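Local coordinates for protein endoglucanase (Ganoderma lucidum, PDB 5D8Z) that probably hydrolyses internal beta-1,4-glucosidic bonds in cellulose, as a family 5 glycoside hydrolase built on a TIM barrel, at residues N73-P78 / A111-I116; W309-F314 / G321-D326; P260-L265 / D301-Y306. One frame throughout, in Å; residues are numbered along the deposited sequence.

In the fold
Followed from the N terminus, the three contacts come in series; none nests within another and none crosses. Contact 1 closes first: strand 74-79 runs out, helices 81-85 and 95-110 intervene, and strand 114-119 returns parallel beside it, a beta-alpha-beta crossover of the eight-stranded barrel. Contact 3 closes next, over strand 272-277 and helix 283-298, tying helix 254-267 to the start of strand 303-312. The far end of that strand then opens contact 2, a return after six residues that lays 321-326 against 309-314. Contacts 2 and 3 lie 27 Å apart between centres, whereas contacts 1 and 2 touch, P78 CG packing 4.1 Å from W309 CZ3.

Contact 1 of 3, residues N73-P78 / A111-I116; sequences NVFRLP and AGASCI
With CG set opposite its own backbone N (chi1 -174°) and the chain extended as far as NE, R76 runs past I116, whose CG2 takes the same position on its own residue; R76 CG and I116 CG2 meet at 3.7 Å. The two belong to adjacent parallel strands of the TIM barrel, inclined by 24°. V74 CG2 extends this interior row, 3.9 Å from I116 CD1. On the other face, toward helices 59-68 and 95-110, F75 CE2 lies 3.8 Å from A113 CB, and C115 is disulfide-bonded to C108. Main-chain bonds follow the parallel pattern, with F75 serving both neighbours: F75 N donates to S114 O (2.9 Å), while F75 O accepts from I116 N (2.9 Å). S114 N to N73 O and L77 N to I116 O extend the ladder at either end.

All hydrogen bonding between the segments is therefore backbone to backbone, and their side chains meet by van der Waals contact. The guanidinium of R76 finds its partners outside the two segments: salt bridges to D118, further along the strand of I116, and to E276, and hydrogen bonds to N28 and N163. Since E276 lines the glycan pocket, R76 probably helps to position it.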
loop_
_atom_site.group_PDB
_atom_site.type_symbol
_atom_site.label_atom_id
_atom_site.label_comp_id
_atom_site.label_asym_id
_atom_site.label_seq_id
_atom_site.Cartn_x
_atom_site.Cartn_y
_atom_site.Cartn_z
ATOM N N ASN A 73 -7.512 -6.203 -9.743
ATOM C CA ASN A 73 -6.450 -5.936 -10.684
ATOM C C ASN A 73 -5.067 -5.999 -10.101
ATOM O O ASN A 73 -4.104 -6.306 -10.785
ATOM C CB ASN A 73 -6.625 -4.480 -11.017
ATOM C CG ASN A 73 -6.244 -4.175 -12.389
ATOM O OD1 ASN A 73 -5.522 -4.938 -13.003
ATOM N ND2 ASN A 73 -6.730 -3.059 -12.903
ATOM N N VAL A 74 -4.986 -5.563 -8.841
ATOM C CA VAL A 74 -3.756 -5.480 -8.075
ATOM C C VAL A 74 -4.070 -5.844 -6.610
ATOM O O VAL A 74 -5.185 -5.665 -6.156
ATOM C CB VAL A 74 -3.201 -4.047 -8.148
ATOM C CG1 VAL A 74 -4.157 -3.073 -7.494
ATOM C CG2 VAL A 74 -1.844 -3.920 -7.488
ATOM N N PHE A 75 -3.077 -6.336 -5.879
ATOM C CA PHE A 75 -3.209 -6.559 -4.444
ATOM C C PHE A 75 -2.042 -5.984 -3.721
ATOM O O PHE A 75 -0.943 -5.921 -4.233
ATOM C CB PHE A 75 -3.384 -8.048 -4.143
ATOM C CG PHE A 75 -4.600 -8.597 -4.793
ATOM C CD1 PHE A 75 -5.854 -8.127 -4.418
ATOM C CD2 PHE A 75 -4.503 -9.453 -5.848
ATOM C CE1 PHE A 75 -7.001 -8.561 -5.054
ATOM C CE2 PHE A 75 -5.643 -9.907 -6.501
ATOM C CZ PHE A 75 -6.896 -9.456 -6.102
ATOM N N ARG A 76 -2.302 -5.537 -2.517
ATOM C CA ARG A 76 -1.270 -4.934 -1.747
ATOM C C ARG A 76 -0.982 -5.853 -0.597
ATOM O O ARG A 76 -1.896 -6.243 0.105
ATOM C CB ARG A 76 -1.729 -3.588 -1.257
ATOM C CG ARG A 76 -0.638 -2.820 -0.563
ATOM C CD ARG A 76 -1.020 -1.378 -0.466
ATOM N NE ARG A 76 -0.014 -0.568 0.184
ATOM C CZ ARG A 76 -0.076 -0.172 1.445
ATOM N NH1 ARG A 76 -1.069 -0.560 2.245
ATOM N NH2 ARG A 76 0.874 0.617 1.914
ATOM N N LEU A 77 0.296 -6.156 -0.396
ATOM C CA LEU A 77 0.744 -7.230 0.478
ATOM C C LEU A 77 1.665 -6.686 1.545
ATOM O O LEU A 77 2.906 -6.700 1.377
ATOM C CB LEU A 77 1.536 -8.269 -0.315
ATOM C CG LEU A 77 0.935 -8.850 -1.579
ATOM C CD1 LEU A 77 1.878 -9.927 -2.085
ATOM C CD2 LEU A 77 -0.450 -9.386 -1.310
ATOM N N PRO A 78 1.082 -6.235 2.662
ATOM C CA PRO A 78 1.880 -5.642 3.734
ATOM C C PRO A 78 2.811 -6.618 4.412
ATOM O O PRO A 78 2.408 -7.723 4.743
ATOM C CB PRO A 78 0.839 -5.153 4.720
ATOM C CG PRO A 78 -0.427 -5.064 3.941
ATOM C CD PRO A 78 -0.351 -6.176 2.952
ATOM N N ALA A 111 -3.030 -15.326 -9.593
ATOM C CA ALA A 111 -4.407 -14.891 -9.766
ATOM C C ALA A 111 -4.628 -13.985 -10.972
ATOM O O ALA A 111 -5.764 -13.686 -11.304
ATOM C CB ALA A 111 -4.871 -14.188 -8.515
ATOM N N GLY A 112 -3.545 -13.518 -11.600
ATOM C CA GLY A 112 -3.595 -12.659 -12.802
ATOM C C GLY A 112 -3.442 -11.154 -12.573
ATOM O O GLY A 112 -3.750 -10.365 -13.459
ATOM N N ALA A 113 -2.956 -10.754 -11.404
ATOM C CA ALA A 113 -2.995 -9.360 -10.979
ATOM C C ALA A 113 -1.600 -8.813 -10.766
ATOM O O ALA A 113 -0.629 -9.570 -10.745
ATOM C CB ALA A 113 -3.764 -9.259 -9.685
ATOM N N SER A 114 -1.504 -7.499 -10.576
ATOM C CA SER A 114 -0.230 -6.847 -10.193
ATOM C C SER A 114 -0.100 -6.828 -8.667
ATOM O O SER A 114 -1.102 -6.813 -7.997
ATOM C CB SER A 114 -0.187 -5.429 -10.751
ATOM O OG SER A 114 -0.656 -5.404 -12.086
ATOM N N CYS A 115 1.111 -6.834 -8.115
ATOM C CA CYS A 115 1.278 -6.932 -6.645
ATOM C C CYS A 115 2.185 -5.861 -6.066
ATOM O O CYS A 115 3.331 -5.754 -6.455
ATOM C CB CYS A 115 1.820 -8.307 -6.254
ATOM S SG CYS A 115 1.058 -9.602 -7.270
ATOM N N ILE A 116 1.665 -5.082 -5.125
ATOM C CA ILE A 116 2.447 -4.120 -4.392
ATOM C C ILE A 116 3.114 -4.787 -3.208
ATOM O O ILE A 116 2.427 -5.350 -2.353
ATOM C CB ILE A 116 1.557 -3.041 -3.818
ATOM C CG1 ILE A 116 1.034 -2.121 -4.928
ATOM C CG2 ILE A 116 2.309 -2.241 -2.781
ATOM C CD1 ILE A 116 -0.386 -1.659 -4.680
#

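Contact 2 of 3, residues W309-F314 / G321-D326; sequences WAAGNF and GEVPTD
E322 and V323 press against A310 and A311 where the last strand of the TIM barrel, 303-312, runs out into the loops that follow it. The close-packed part has one polar tie: E322 N donates to A310 O at 2.9 Å, with an N-H...O angle of 130°, a bent bond. Around it the fit is mostly apolar. V323 CG2 lies opposite its own carbonyl carbon, beside the backbone N, and this branch reaches the strand, 3.6 Å from A311 CA and 3.6 Å from G312 O. A311 CB in turn faces the backbone of E322, 4.0 Å from its C atom. G312 has a positive phi (83°) at a backbone conformation that would drive a CB into the preceding carbonyl.

The E322 side chain, extended beyond CG, runs back along the strand toward W309. Its OE2 is 3.4 Å from W309 O, two acceptors that do not form a hydrogen bond, and its neighbours include V27, V337 and L341; such surroundings could raise the pKa of this buried acid. W309 itself turns its indole NE1 to Y318 OH, with a bound glucose about 6 Å from its side chain.

The other end is loose. Beyond V323 the chain leaves the strand: P324 rests on H65 and F66 of helix 59-68, while T325 and D326 are exposed and enter the two-stranded antiparallel sheet 325-327/330-332, where D326 OD1 accepts from G329 N. F314, partly exposed, flanks the packed part on another side, its ring stacked with Y318 and edge-to-face with F34. Its backbone still meets the packed part, F314 O lying 3.7 Å from V323 CG2.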
loop_
_atom_site.group_PDB
_atom_site.type_symbol
_atom_site.label_atom_id
_atom_site.label_comp_id
_atom_site.label_asym_id
_atom_site.label_seq_id
_atom_site.Cartn_x
_atom_site.Cartn_y
_atom_site.Cartn_z
ATOM N N TRP A 309 -8.736 -1.130 2.078
ATOM C CA TRP A 309 -8.053 -1.644 3.229
ATOM C C TRP A 309 -8.973 -2.572 3.918
ATOM O O TRP A 309 -9.971 -2.126 4.486
ATOM C CB TRP A 309 -7.590 -0.592 4.233
ATOM C CG TRP A 309 -7.013 -1.277 5.421
ATOM C CD1 TRP A 309 -7.642 -1.509 6.606
ATOM C CD2 TRP A 309 -5.730 -1.892 5.525
ATOM N NE1 TRP A 309 -6.837 -2.231 7.446
ATOM C CE2 TRP A 309 -5.649 -2.472 6.820
ATOM C CE3 TRP A 309 -4.629 -1.998 4.664
ATOM C CZ2 TRP A 309 -4.518 -3.141 7.276
ATOM C CZ3 TRP A 309 -3.491 -2.664 5.115
ATOM C CH2 TRP A 309 -3.448 -3.226 6.416
ATOM N N ALA A 310 -8.699 -3.852 3.652
ATOM C CA ALA A 310 -8.554 -4.882 4.609
ATOM C C ALA A 310 -9.269 -6.158 4.314
ATOM O O ALA A 310 -10.361 -6.372 4.804
ATOM C CB ALA A 310 -8.997 -4.388 5.943
ATOM N N ALA A 311 -8.615 -7.040 3.588
ATOM C CA ALA A 311 -9.012 -8.425 3.534
ATOM C C ALA A 311 -7.843 -9.259 4.042
ATOM O O ALA A 311 -7.067 -8.778 4.857
ATOM C CB ALA A 311 -9.394 -8.807 2.127
ATOM N N GLY A 312 -7.671 -10.485 3.573
ATOM C CA GLY A 312 -6.617 -11.328 4.142
ATOM C C GLY A 312 -7.118 -12.000 5.404
ATOM O O GLY A 312 -8.168 -12.658 5.370
ATOM N N ASN A 313 -6.423 -11.881 6.529
ATOM C CA ASN A 313 -6.978 -12.577 7.671
ATOM C C ASN A 313 -7.320 -11.738 8.869
ATOM O O ASN A 313 -6.882 -11.957 9.972
ATOM C CB ASN A 313 -6.246 -13.900 7.985
ATOM C CG ASN A 313 -4.816 -13.712 8.244
ATOM O OD1 ASN A 313 -4.395 -12.615 8.578
ATOM N ND2 ASN A 313 -4.051 -14.769 8.102
ATOM N N PHE A 314 -8.195 -10.791 8.587
ATOM C CA PHE A 314 -8.972 -10.114 9.587
ATOM C C PHE A 314 -10.181 -10.983 9.882
ATOM O O PHE A 314 -10.724 -11.582 8.992
ATOM C CB PHE A 314 -9.407 -8.733 9.053
ATOM C CG PHE A 314 -8.339 -7.665 9.180
ATOM C CD1 PHE A 314 -8.149 -6.990 10.382
ATOM C CD2 PHE A 314 -7.526 -7.339 8.114
ATOM C CE1 PHE A 314 -7.168 -6.025 10.515
ATOM C CE2 PHE A 314 -6.540 -6.369 8.245
ATOM C CZ PHE A 314 -6.360 -5.720 9.451
ATOM N N GLY A 321 -13.718 -4.404 7.483
ATOM C CA GLY A 321 -13.552 -5.700 6.835
ATOM C C GLY A 321 -13.994 -5.754 5.391
ATOM O O GLY A 321 -14.977 -5.135 4.994
ATOM N N GLU A 322 -13.226 -6.489 4.614
ATOM C CA GLU A 322 -13.491 -6.752 3.211
ATOM C C GLU A 322 -13.301 -8.235 2.870
ATOM O O GLU A 322 -13.399 -8.621 1.710
ATOM C CB GLU A 322 -12.572 -5.887 2.339
ATOM C CG GLU A 322 -12.890 -4.397 2.462
ATOM C CD GLU A 322 -11.980 -3.484 1.644
ATOM O OE1 GLU A 322 -11.125 -3.965 0.853
ATOM O OE2 GLU A 322 -12.123 -2.257 1.806
ATOM N N VAL A 323 -13.115 -9.083 3.880
ATOM C CA VAL A 323 -12.884 -10.500 3.636
ATOM C C VAL A 323 -14.173 -11.149 3.114
ATOM O O VAL A 323 -15.209 -11.104 3.770
ATOM C CB VAL A 323 -12.413 -11.255 4.896
ATOM C CG1 VAL A 323 -12.196 -12.728 4.573
ATOM C CG2 VAL A 323 -11.129 -10.650 5.440
ATOM N N PRO A 324 -14.103 -11.760 1.934
ATOM C CA PRO A 324 -15.214 -12.490 1.431
ATOM C C PRO A 324 -15.295 -13.872 2.065
ATOM O O PRO A 324 -14.365 -14.297 2.732
ATOM C CB PRO A 324 -14.857 -12.638 -0.052
ATOM C CG PRO A 324 -13.385 -12.835 -0.025
ATOM C CD PRO A 324 -12.918 -11.921 1.070
ATOM N N THR A 325 -16.377 -14.582 1.775
ATOM C CA THR A 325 -16.681 -15.870 2.351
ATOM C C THR A 325 -16.716 -16.948 1.261
ATOM O O THR A 325 -17.325 -16.739 0.193
ATOM C CB THR A 325 -18.075 -15.776 3.019
ATOM O OG1 THR A 325 -18.138 -14.618 3.866
ATOM C CG2 THR A 325 -18.379 -16.993 3.823
ATOM N N ASP A 326 -16.125 -18.115 1.558
ATOM C CA ASP A 326 -16.087 -19.263 0.633
ATOM C C ASP A 326 -17.038 -20.368 1.094
ATOM O O ASP A 326 -16.805 -21.039 2.102
ATOM C CB ASP A 326 -14.648 -19.799 0.518
ATOM C CG ASP A 326 -14.512 -21.009 -0.419
ATOM O OD1 ASP A 326 -15.414 -21.279 -1.244
ATOM O OD2 ASP A 326 -13.471 -21.691 -0.329
#

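Contact 3 of 3, residues P260-L265 / D301-Y306; sequences PLAEWL and DVFLGY
In the outer layer of the TIM barrel, helix 254-267 covers the start of the eighth strand, where L261, A262 and L265 meet V302 and F303. The helix and strand segments run at 146° to each other, closer to antiparallel than parallel, and their axes approach no nearer than 11.5 Å, so side chains span the gap. No hydrogen bond links the two segments; the interface is apolar.

F303 holds its ring toward the helix with CG opposite the carbonyl carbon (chi1 -57°), and two leucines from successive turns converge on the same ring atom. L261 CD2 arrives at the ring edge, near its plane, 3.9 Å from F303 CE2. L265, whose side chain crosses that of F303 at about a right angle, brings CD1 to 3.8 Å from CE2. W258 of the same helix adds an edge-to-face partner, and Y295 of helix 283-298 also touches F303, which is thus wedged between two helices of the outer layer.

V302 fills the approach from the preceding loop: its CB packs 3.9 Å from L265 CB. Near by, D301 makes a salt bridge with R266, a polar tie beside the apolar seam. A262 CB meets both partners, 4.0 Å from F303 CZ and 3.7 Å from V302 CG2, and that same CG2 lies over the centre of one face of the F303 ring, 3.9 Å above its plane.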
loop_
_atom_site.group_PDB
_atom_site.type_symbol
_atom_site.label_atom_id
_atom_site.label_comp_id
_atom_site.label_asym_id
_atom_site.label_seq_id
_atom_site.Cartn_x
_atom_site.Cartn_y
_atom_site.Cartn_z
ATOM N N PRO A 260 -8.298 19.210 -4.636
ATOM C CA PRO A 260 -7.027 19.958 -4.591
ATOM C C PRO A 260 -5.888 19.100 -5.080
ATOM O O PRO A 260 -5.004 19.552 -5.828
ATOM C CB PRO A 260 -6.840 20.271 -3.102
ATOM C CG PRO A 260 -8.206 20.228 -2.537
ATOM C CD PRO A 260 -8.877 19.112 -3.286
ATOM N N LEU A 261 -5.921 17.844 -4.694
ATOM C CA LEU A 261 -4.819 17.013 -5.061
ATOM C C LEU A 261 -4.666 16.902 -6.581
ATOM O O LEU A 261 -3.579 17.129 -7.108
ATOM C CB LEU A 261 -4.926 15.644 -4.400
ATOM C CG LEU A 261 -3.717 14.797 -4.760
ATOM C CD1 LEU A 261 -2.427 15.509 -4.373
ATOM C CD2 LEU A 261 -3.843 13.454 -4.098
ATOM N N ALA A 262 -5.753 16.588 -7.271
ATOM C CA ALA A 262 -5.734 16.466 -8.739
ATOM C C ALA A 262 -5.283 17.739 -9.443
ATOM O O ALA A 262 -4.529 17.678 -10.414
ATOM C CB ALA A 262 -7.104 16.064 -9.260
ATOM N N GLU A 263 -5.755 18.887 -8.965
ATOM C CA GLU A 263 -5.341 20.157 -9.547
ATOM C C GLU A 263 -3.851 20.181 -9.506
ATOM O O GLU A 263 -3.212 20.319 -10.550
ATOM C CB GLU A 263 -5.865 21.338 -8.762
ATOM C CG GLU A 263 -7.327 21.636 -8.988
ATOM C CD GLU A 263 -7.857 22.606 -7.945
ATOM O OE1 GLU A 263 -7.027 23.157 -7.179
ATOM O OE2 GLU A 263 -9.095 22.810 -7.885
ATOM N N TRP A 264 -3.297 20.002 -8.304
ATOM C CA TRP A 264 -1.848 20.011 -8.142
ATOM C C TRP A 264 -1.200 18.964 -9.050
ATOM O O TRP A 264 -0.281 19.257 -9.797
ATOM C CB TRP A 264 -1.428 19.801 -6.671
ATOM C CG TRP A 264 0.024 20.093 -6.508
ATOM C CD1 TRP A 264 0.576 21.299 -6.184
ATOM C CD2 TRP A 264 1.117 19.203 -6.754
ATOM N NE1 TRP A 264 1.948 21.207 -6.192
ATOM C CE2 TRP A 264 2.305 19.935 -6.556
ATOM C CE3 TRP A 264 1.209 17.864 -7.120
ATOM C CZ2 TRP A 264 3.573 19.365 -6.701
ATOM C CZ3 TRP A 264 2.477 17.291 -7.271
ATOM C CH2 TRP A 264 3.638 18.043 -7.059
ATOM N N LEU A 265 -1.684 17.738 -8.984
ATOM C CA LEU A 265 -1.089 16.662 -9.772
ATOM C C LEU A 265 -1.064 16.913 -11.274
ATOM O O LEU A 265 -0.163 16.430 -11.979
ATOM C CB LEU A 265 -1.841 15.359 -9.538
ATOM C CG LEU A 265 -1.470 14.672 -8.238
ATOM C CD1 LEU A 265 -2.467 13.571 -8.000
ATOM C CD2 LEU A 265 -0.073 14.081 -8.298
ATOM N N ASP A 301 -6.717 10.329 -15.304
ATOM C CA ASP A 301 -5.429 10.856 -15.788
ATOM C C ASP A 301 -4.398 11.059 -14.638
ATOM O O ASP A 301 -3.243 10.708 -14.775
ATOM C CB ASP A 301 -5.621 12.132 -16.652
ATOM C CG ASP A 301 -6.214 13.317 -15.874
ATOM O OD1 ASP A 301 -7.068 13.082 -14.981
ATOM O OD2 ASP A 301 -5.829 14.489 -16.155
ATOM N N VAL A 302 -4.840 11.561 -13.491
ATOM C CA VAL A 302 -3.923 11.842 -12.396
ATOM C C VAL A 302 -3.871 10.759 -11.319
ATOM O O VAL A 302 -2.823 10.617 -10.648
ATOM C CB VAL A 302 -4.215 13.192 -11.731
ATOM C CG1 VAL A 302 -3.887 14.309 -12.686
ATOM C CG2 VAL A 302 -5.655 13.301 -11.293
ATOM N N PHE A 303 -4.975 10.018 -11.138
ATOM C CA PHE A 303 -5.040 8.900 -10.170
ATOM C C PHE A 303 -4.934 7.560 -10.885
ATOM O O PHE A 303 -5.709 7.292 -11.764
ATOM C CB PHE A 303 -6.341 8.944 -9.392
ATOM C CG PHE A 303 -6.574 10.245 -8.658
ATOM C CD1 PHE A 303 -7.751 10.943 -8.813
ATOM C CD2 PHE A 303 -5.624 10.758 -7.802
ATOM C CE1 PHE A 303 -7.970 12.134 -8.143
ATOM C CE2 PHE A 303 -5.841 11.947 -7.116
ATOM C CZ PHE A 303 -7.016 12.643 -7.287
ATOM N N LEU A 304 -3.955 6.742 -10.528
ATOM C CA LEU A 304 -3.805 5.402 -11.089
ATOM C C LEU A 304 -4.792 4.345 -10.518
ATOM O O LEU A 304 -4.975 3.254 -11.115
ATOM C CB LEU A 304 -2.394 4.875 -10.838
ATOM C CG LEU A 304 -1.200 5.319 -11.677
ATOM C CD1 LEU A 304 -0.179 4.184 -11.710
ATOM C CD2 LEU A 304 -1.604 5.699 -13.088
ATOM N N GLY A 305 -5.407 4.639 -9.368
ATOM C CA GLY A 305 -6.263 3.647 -8.710
ATOM C C GLY A 305 -6.493 3.782 -7.217
ATOM O O GLY A 305 -5.918 4.647 -6.557
ATOM N N TYR A 306 -7.357 2.914 -6.692
ATOM C CA TYR A 306 -7.569 2.793 -5.240
ATOM C C TYR A 306 -7.340 1.352 -4.857
ATOM O O TYR A 306 -7.510 0.466 -5.704
ATOM C CB TYR A 306 -8.968 3.242 -4.818
ATOM C CG TYR A 306 -10.048 2.455 -5.481
ATOM C CD1 TYR A 306 -10.438 1.240 -4.976
ATOM C CD2 TYR A 306 -10.646 2.903 -6.665
ATOM C CE1 TYR A 306 -11.409 0.491 -5.602
ATOM C CE2 TYR A 306 -11.620 2.163 -7.288
ATOM C CZ TYR A 306 -12.004 0.960 -6.739
ATOM O OH TYR A 306 -12.993 0.202 -7.319
#